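Local coordinates for protein thiamine-monophosphate kinase (Stenotrophomonas maltophilia, PDB 6XEP) that probably catalyses the ATP-dependent phosphorylation of thiamine monophosphate to thiamine diphosphate, the active form of vitamin B1, at residues 218-232 and 269-283. Numbering follows the deposited sequence. Where two conformers were deposited one is given.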
loop_
_atom_site.group_PDB
_atom_site.type_symbol
_atom_site.label_atom_id
_atom_site.label_comp_id
_atom_site.label_asym_id
_atom_site.label_seq_id
_atom_site.Cartn_x
_atom_site.Cartn_y
_atom_site.Cartn_z
ATOM N N ALA A 218 -0.614 9.162 28.887
ATOM C CA ALA A 218 0.062 7.876 28.927
ATOM C C ALA A 218 1.552 8.037 28.663
ATOM O O ALA A 218 2.005 9.057 28.145
ATOM C CB ALA A 218 -0.540 6.910 27.898
ATOM N N HIS A 219 2.309 7.007 29.026
ATOM C CA HIS A 219 3.744 6.949 28.773
ATOM C C HIS A 219 4.100 6.101 27.566
ATOM O O HIS A 219 5.022 6.447 26.815
ATOM C CB HIS A 219 4.469 6.388 30.000
ATOM C CG HIS A 219 4.565 7.350 31.142
ATOM N ND1 HIS A 219 4.747 6.940 32.446
ATOM C CD2 HIS A 219 4.536 8.702 31.174
ATOM C CE1 HIS A 219 4.803 7.999 33.236
ATOM N NE2 HIS A 219 4.691 9.082 32.488
ATOM N N ALA A 220 3.411 4.978 27.387
ATOM C CA ALA A 220 3.682 4.049 26.301
ATOM C C ALA A 220 2.371 3.402 25.892
ATOM O O ALA A 220 1.432 3.314 26.687
ATOM C CB ALA A 220 4.705 2.987 26.713
ATOM N N ALA A 221 2.311 2.949 24.645
ATOM C CA ALA A 221 1.094 2.321 24.153
ATOM C C ALA A 221 1.436 1.328 23.052
ATOM O O ALA A 221 2.468 1.431 22.391
ATOM C CB ALA A 221 0.095 3.372 23.619
ATOM N N VAL A 222 0.522 0.383 22.837
ATOM C CA VAL A 222 0.645 -0.597 21.767
ATOM C C VAL A 222 -0.768 -1.026 21.420
ATOM O O VAL A 222 -1.656 -0.993 22.268
ATOM C CB VAL A 222 1.532 -1.792 22.213
ATOM C CG1 VAL A 222 0.876 -2.562 23.372
ATOM C CG2 VAL A 222 1.801 -2.725 21.054
ATOM N N ASP A 223 -0.998 -1.419 20.168
ATOM C CA ASP A 223 -2.309 -1.985 19.908
ATOM C C ASP A 223 -2.260 -3.500 20.065
ATOM O O ASP A 223 -1.223 -4.142 19.848
ATOM C CB ASP A 223 -2.896 -1.535 18.563
ATOM C CG ASP A 223 -2.363 -2.277 17.387
ATOM O OD1 ASP A 223 -1.163 -2.624 17.395
ATOM O OD2 ASP A 223 -3.170 -2.461 16.418
ATOM N N VAL A 224 -3.358 -4.047 20.563
ATOM C CA VAL A 224 -3.451 -5.460 20.902
ATOM C C VAL A 224 -4.107 -6.152 19.716
ATOM O O VAL A 224 -5.325 -6.078 19.531
ATOM C CB VAL A 224 -4.239 -5.697 22.191
ATOM C CG1 VAL A 224 -4.185 -7.192 22.546
ATOM C CG2 VAL A 224 -3.652 -4.856 23.309
ATOM N N SER A 225 -3.293 -6.801 18.896
ATOM C CA SER A 225 -3.814 -7.555 17.759
ATOM C C SER A 225 -3.277 -8.963 17.684
ATOM O O SER A 225 -3.899 -9.794 17.021
ATOM C CB SER A 225 -3.498 -6.841 16.438
ATOM O OG SER A 225 -2.106 -6.716 16.269
ATOM N N ASP A 226 -2.150 -9.258 18.354
ATOM C CA ASP A 226 -1.618 -10.611 18.459
ATOM C C ASP A 226 -1.828 -11.208 19.848
ATOM O O ASP A 226 -1.144 -12.174 20.219
ATOM C CB ASP A 226 -0.129 -10.631 18.126
ATOM C CG ASP A 226 0.143 -10.318 16.676
ATOM O OD1 ASP A 226 -0.624 -10.787 15.812
ATOM O OD2 ASP A 226 1.130 -9.608 16.403
ATOM N N GLY A 227 -2.723 -10.630 20.621
ATOM C CA GLY A 227 -2.996 -11.034 21.984
ATOM C C GLY A 227 -2.265 -10.153 22.969
ATOM O O GLY A 227 -1.153 -9.680 22.712
ATOM N N LEU A 228 -2.894 -9.941 24.127
ATOM C CA LEU A 228 -2.348 -9.034 25.134
ATOM C C LEU A 228 -0.898 -9.375 25.474
ATOM O O LEU A 228 -0.044 -8.492 25.517
ATOM C CB LEU A 228 -3.208 -9.077 26.399
ATOM C CG LEU A 228 -2.664 -8.246 27.569
ATOM C CD1 LEU A 228 -2.706 -6.755 27.232
ATOM C CD2 LEU A 228 -3.419 -8.549 28.847
ATOM N N LEU A 229 -0.603 -10.656 25.715
ATOM C CA LEU A 229 0.739 -11.019 26.171
ATOM C C LEU A 229 1.798 -10.694 25.123
ATOM O O LEU A 229 2.877 -10.187 25.454
ATOM C CB LEU A 229 0.786 -12.504 26.546
ATOM C CG LEU A 229 -0.140 -12.853 27.719
ATOM C CD1 LEU A 229 0.091 -14.296 28.131
ATOM C CD2 LEU A 229 0.069 -11.920 28.909
ATOM N N ALA A 230 1.512 -10.977 23.856
ATOM C CA ALA A 230 2.479 -10.699 22.801
ATOM C C ALA A 230 2.708 -9.202 22.660
ATOM O O ALA A 230 3.855 -8.744 22.610
ATOM C CB ALA A 230 1.990 -11.295 21.474
ATOM N N ASP A 231 1.627 -8.419 22.646
ATOM C CA ASP A 231 1.744 -6.990 22.384
ATOM C C ASP A 231 2.249 -6.228 23.604
ATOM O O ASP A 231 3.117 -5.353 23.477
ATOM C CB ASP A 231 0.401 -6.455 21.877
ATOM C CG ASP A 231 0.124 -6.896 20.442
ATOM O OD1 ASP A 231 0.976 -6.625 19.569
ATOM O OD2 ASP A 231 -0.896 -7.562 20.199
ATOM N N LEU A 232 1.763 -6.558 24.799
ATOM C CA LEU A 232 2.383 -5.979 25.987
ATOM C C LEU A 232 3.846 -6.381 26.077
ATOM O O LEU A 232 4.681 -5.602 26.554
ATOM C CB LEU A 232 1.634 -6.435 27.236
ATOM C CG LEU A 232 2.082 -5.905 28.578
ATOM C CD1 LEU A 232 2.155 -4.394 28.524
ATOM C CD2 LEU A 232 1.063 -6.385 29.611
ATOM N N ALA A 269 -8.675 -14.071 26.289
ATOM C CA ALA A 269 -8.384 -12.719 26.751
ATOM C C ALA A 269 -6.880 -12.457 26.806
ATOM O O ALA A 269 -6.432 -11.342 26.519
ATOM C CB ALA A 269 -9.010 -12.493 28.124
ATOM N N LEU A 270 -6.093 -13.476 27.184
ATOM C CA LEU A 270 -4.645 -13.314 27.332
ATOM C C LEU A 270 -3.914 -13.389 26.002
ATOM O O LEU A 270 -2.914 -12.689 25.805
ATOM C CB LEU A 270 -4.081 -14.389 28.262
ATOM C CG LEU A 270 -4.360 -14.179 29.752
ATOM C CD1 LEU A 270 -4.045 -15.456 30.478
ATOM C CD2 LEU A 270 -3.531 -13.005 30.286
ATOM N N ARG A 271 -4.374 -14.258 25.096
ATOM C CA ARG A 271 -3.613 -14.616 23.905
ATOM C C ARG A 271 -4.427 -14.581 22.614
ATOM O O ARG A 271 -3.897 -14.952 21.556
ATOM C CB ARG A 271 -3.008 -16.019 24.076
ATOM C CG ARG A 271 -1.955 -16.091 25.167
ATOM C CD ARG A 271 -1.456 -17.522 25.415
ATOM N NE ARG A 271 -0.841 -17.614 26.737
ATOM C CZ ARG A 271 -1.516 -17.897 27.846
ATOM N NH1 ARG A 271 -2.824 -18.143 27.783
ATOM N NH2 ARG A 271 -0.896 -17.942 29.011
ATOM N N GLY A 272 -5.679 -14.138 22.662
ATOM C CA GLY A 272 -6.525 -14.185 21.476
ATOM C C GLY A 272 -6.102 -13.164 20.435
ATOM O O GLY A 272 -5.678 -12.056 20.758
ATOM N N GLY A 273 -6.240 -13.543 19.157
ATOM C CA GLY A 273 -5.920 -12.614 18.093
ATOM C C GLY A 273 -7.023 -11.597 17.842
ATOM O O GLY A 273 -8.186 -11.795 18.207
ATOM N N ASP A 274 -6.626 -10.466 17.242
ATOM C CA ASP A 274 -7.537 -9.536 16.555
ATOM C C ASP A 274 -8.447 -8.742 17.486
ATOM O O ASP A 274 -9.558 -8.372 17.097
ATOM C CB ASP A 274 -8.387 -10.271 15.522
ATOM C CG ASP A 274 -7.585 -10.686 14.311
ATOM O OD1 ASP A 274 -6.338 -10.592 14.345
ATOM O OD2 ASP A 274 -8.212 -11.105 13.320
ATOM N N ASP A 275 -8.008 -8.418 18.705
ATOM C CA ASP A 275 -8.851 -7.549 19.533
ATOM C C ASP A 275 -8.928 -6.142 18.956
ATOM O O ASP A 275 -10.007 -5.528 18.932
ATOM C CB ASP A 275 -8.311 -7.467 20.950
ATOM C CG ASP A 275 -8.375 -8.786 21.685
ATOM O OD1 ASP A 275 -9.485 -9.355 21.809
ATOM O OD2 ASP A 275 -7.315 -9.225 22.175
ATOM N N TYR A 276 -7.791 -5.631 18.481
ATOM C CA TYR A 276 -7.637 -4.246 18.031
ATOM C C TYR A 276 -8.094 -3.272 19.120
ATOM O O TYR A 276 -8.762 -2.270 18.869
ATOM C CB TYR A 276 -8.339 -4.028 16.670
ATOM C CG TYR A 276 -7.643 -4.905 15.646
ATOM C CD1 TYR A 276 -6.349 -4.611 15.252
ATOM C CD2 TYR A 276 -8.238 -6.072 15.147
ATOM C CE1 TYR A 276 -5.664 -5.417 14.340
ATOM C CE2 TYR A 276 -7.557 -6.888 14.231
ATOM C CZ TYR A 276 -6.271 -6.552 13.838
ATOM O OH TYR A 276 -5.552 -7.336 12.953
ATOM N N GLU A 277 -7.684 -3.568 20.352
ATOM C CA GLU A 277 -7.784 -2.664 21.487
ATOM C C GLU A 277 -6.436 -1.986 21.690
ATOM O O GLU A 277 -5.456 -2.337 21.045
ATOM C CB GLU A 277 -8.220 -3.432 22.742
ATOM C CG GLU A 277 -9.617 -4.034 22.599
ATOM C CD GLU A 277 -10.746 -2.984 22.620
ATOM O OE1 GLU A 277 -10.478 -1.757 22.710
ATOM O OE2 GLU A 277 -11.929 -3.393 22.563
ATOM N N LEU A 278 -6.392 -0.983 22.569
ATOM C CA LEU A 278 -5.139 -0.299 22.886
ATOM C C LEU A 278 -4.724 -0.647 24.307
ATOM O O LEU A 278 -5.536 -0.552 25.227
ATOM C CB LEU A 278 -5.280 1.222 22.765
ATOM C CG LEU A 278 -5.385 1.830 21.375
ATOM C CD1 LEU A 278 -5.315 3.369 21.482
ATOM C CD2 LEU A 278 -4.262 1.307 20.496
ATOM N N CYS A 279 -3.467 -1.037 24.485
ATOM C CA CYS A 279 -2.892 -1.262 25.812
ATOM C C CYS A 279 -1.873 -0.168 26.062
ATOM O O CYS A 279 -1.046 0.122 25.184
ATOM C CB CYS A 279 -2.243 -2.650 25.900
ATOM S SG CYS A 279 -1.407 -2.977 27.456
ATOM N N PHE A 280 -1.946 0.480 27.231
ATOM C CA PHE A 280 -1.015 1.570 27.502
ATOM C C PHE A 280 -0.594 1.563 28.961
ATOM O O PHE A 280 -1.194 0.894 29.805
ATOM C CB PHE A 280 -1.598 2.943 27.106
ATOM C CG PHE A 280 -2.907 3.277 27.760
ATOM C CD1 PHE A 280 -4.097 2.779 27.253
ATOM C CD2 PHE A 280 -2.948 4.132 28.862
ATOM C CE1 PHE A 280 -5.314 3.104 27.832
ATOM C CE2 PHE A 280 -4.162 4.471 29.456
ATOM C CZ PHE A 280 -5.356 3.950 28.934
ATOM N N THR A 281 0.475 2.301 29.247
ATOM C CA THR A 281 0.930 2.481 30.611
ATOM C C THR A 281 0.862 3.965 30.948
ATOM O O THR A 281 0.983 4.824 30.060
ATOM C CB THR A 281 2.362 1.925 30.823
ATOM O OG1 THR A 281 3.346 2.896 30.439
ATOM C CG2 THR A 281 2.576 0.622 30.042
ATOM N N ALA A 282 0.620 4.249 32.229
ATOM C CA ALA A 282 0.456 5.608 32.722
ATOM C C ALA A 282 0.928 5.681 34.167
ATOM O O ALA A 282 0.850 4.701 34.913
ATOM C CB ALA A 282 -1.008 6.078 32.642
ATOM N N ALA A 283 1.410 6.857 34.559
ATOM C CA ALA A 283 1.768 7.079 35.954
ATOM C C ALA A 283 0.574 6.784 36.856
ATOM O O ALA A 283 -0.578 7.027 36.488
ATOM C CB ALA A 283 2.242 8.523 36.152
HETATM O O HOH W 1 -2.575 -6.809 13.196
HETATM O O HOH W 2 -5.527 -9.350 20.224
HETATM O O HOH W 3 -5.719 -10.735 24.038
#
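Val222 and Cys279 exchange backbone hydrogen bonds, Val222 N to Cys279 O 2.8 Å and Cys279 N to Val222 O 2.9 Å, centring an antiparallel ladder between strands 220-224 and 277-282 of the PurM-like C-terminal domain. Ala221 with Phe280 and Asp223 with Leu278 are its non-hydrogen-bonded pairs. The ladder ends in a G1 beta bulge: Val224 N gives a nearly straight bond to Glu277 O (175°), while Tyr276 N reaches Val224 O weakly. Beyond it, Asp274 N binds Ser225 O from above the carbonyl plane.

Apolar packing carries the face of Val222 and Val224. With its sulfur anti to the backbone N (chi1 176°), Cys279 sets SG 4.0 Å from both Leu228 CD1 and Leu232 CD1, joining the sheet to helix 228-239; its CB meets Val224 CG2 at 3.7 Å. Leu229 N bonds Leu270 O, and Leu229 CD1 lies over one guanidinium face of Arg271, whose NH1 pairs with Asp267.

Water and carboxylates organise the loops. Asp275 OD2 accepts from two waters, one reaching Gly272 O, the other linking Leu228 N to Ala269 O; its OD1 is held by Gly169 N. Asp231 OD2 takes Ser225 N from above its plane and Asp226 N on its syn lone pair, both 2.8 Å. Ser225 CB sits 3.3 Å from Tyr276 CE1.

Asp274 OD2 pairs with Lys74; Asp223, beside Asp82, bonds Ser81 through OD2. His6 and His7, tag residues of the second subunit, meet Asp274 and, weakly, Asp226. Ladder, bulge and Asp231 thus set the backbone presenting Asp223 and Asp226 (predicted magnesium sites), Ser225 (ATP) and Asp274 (substrate).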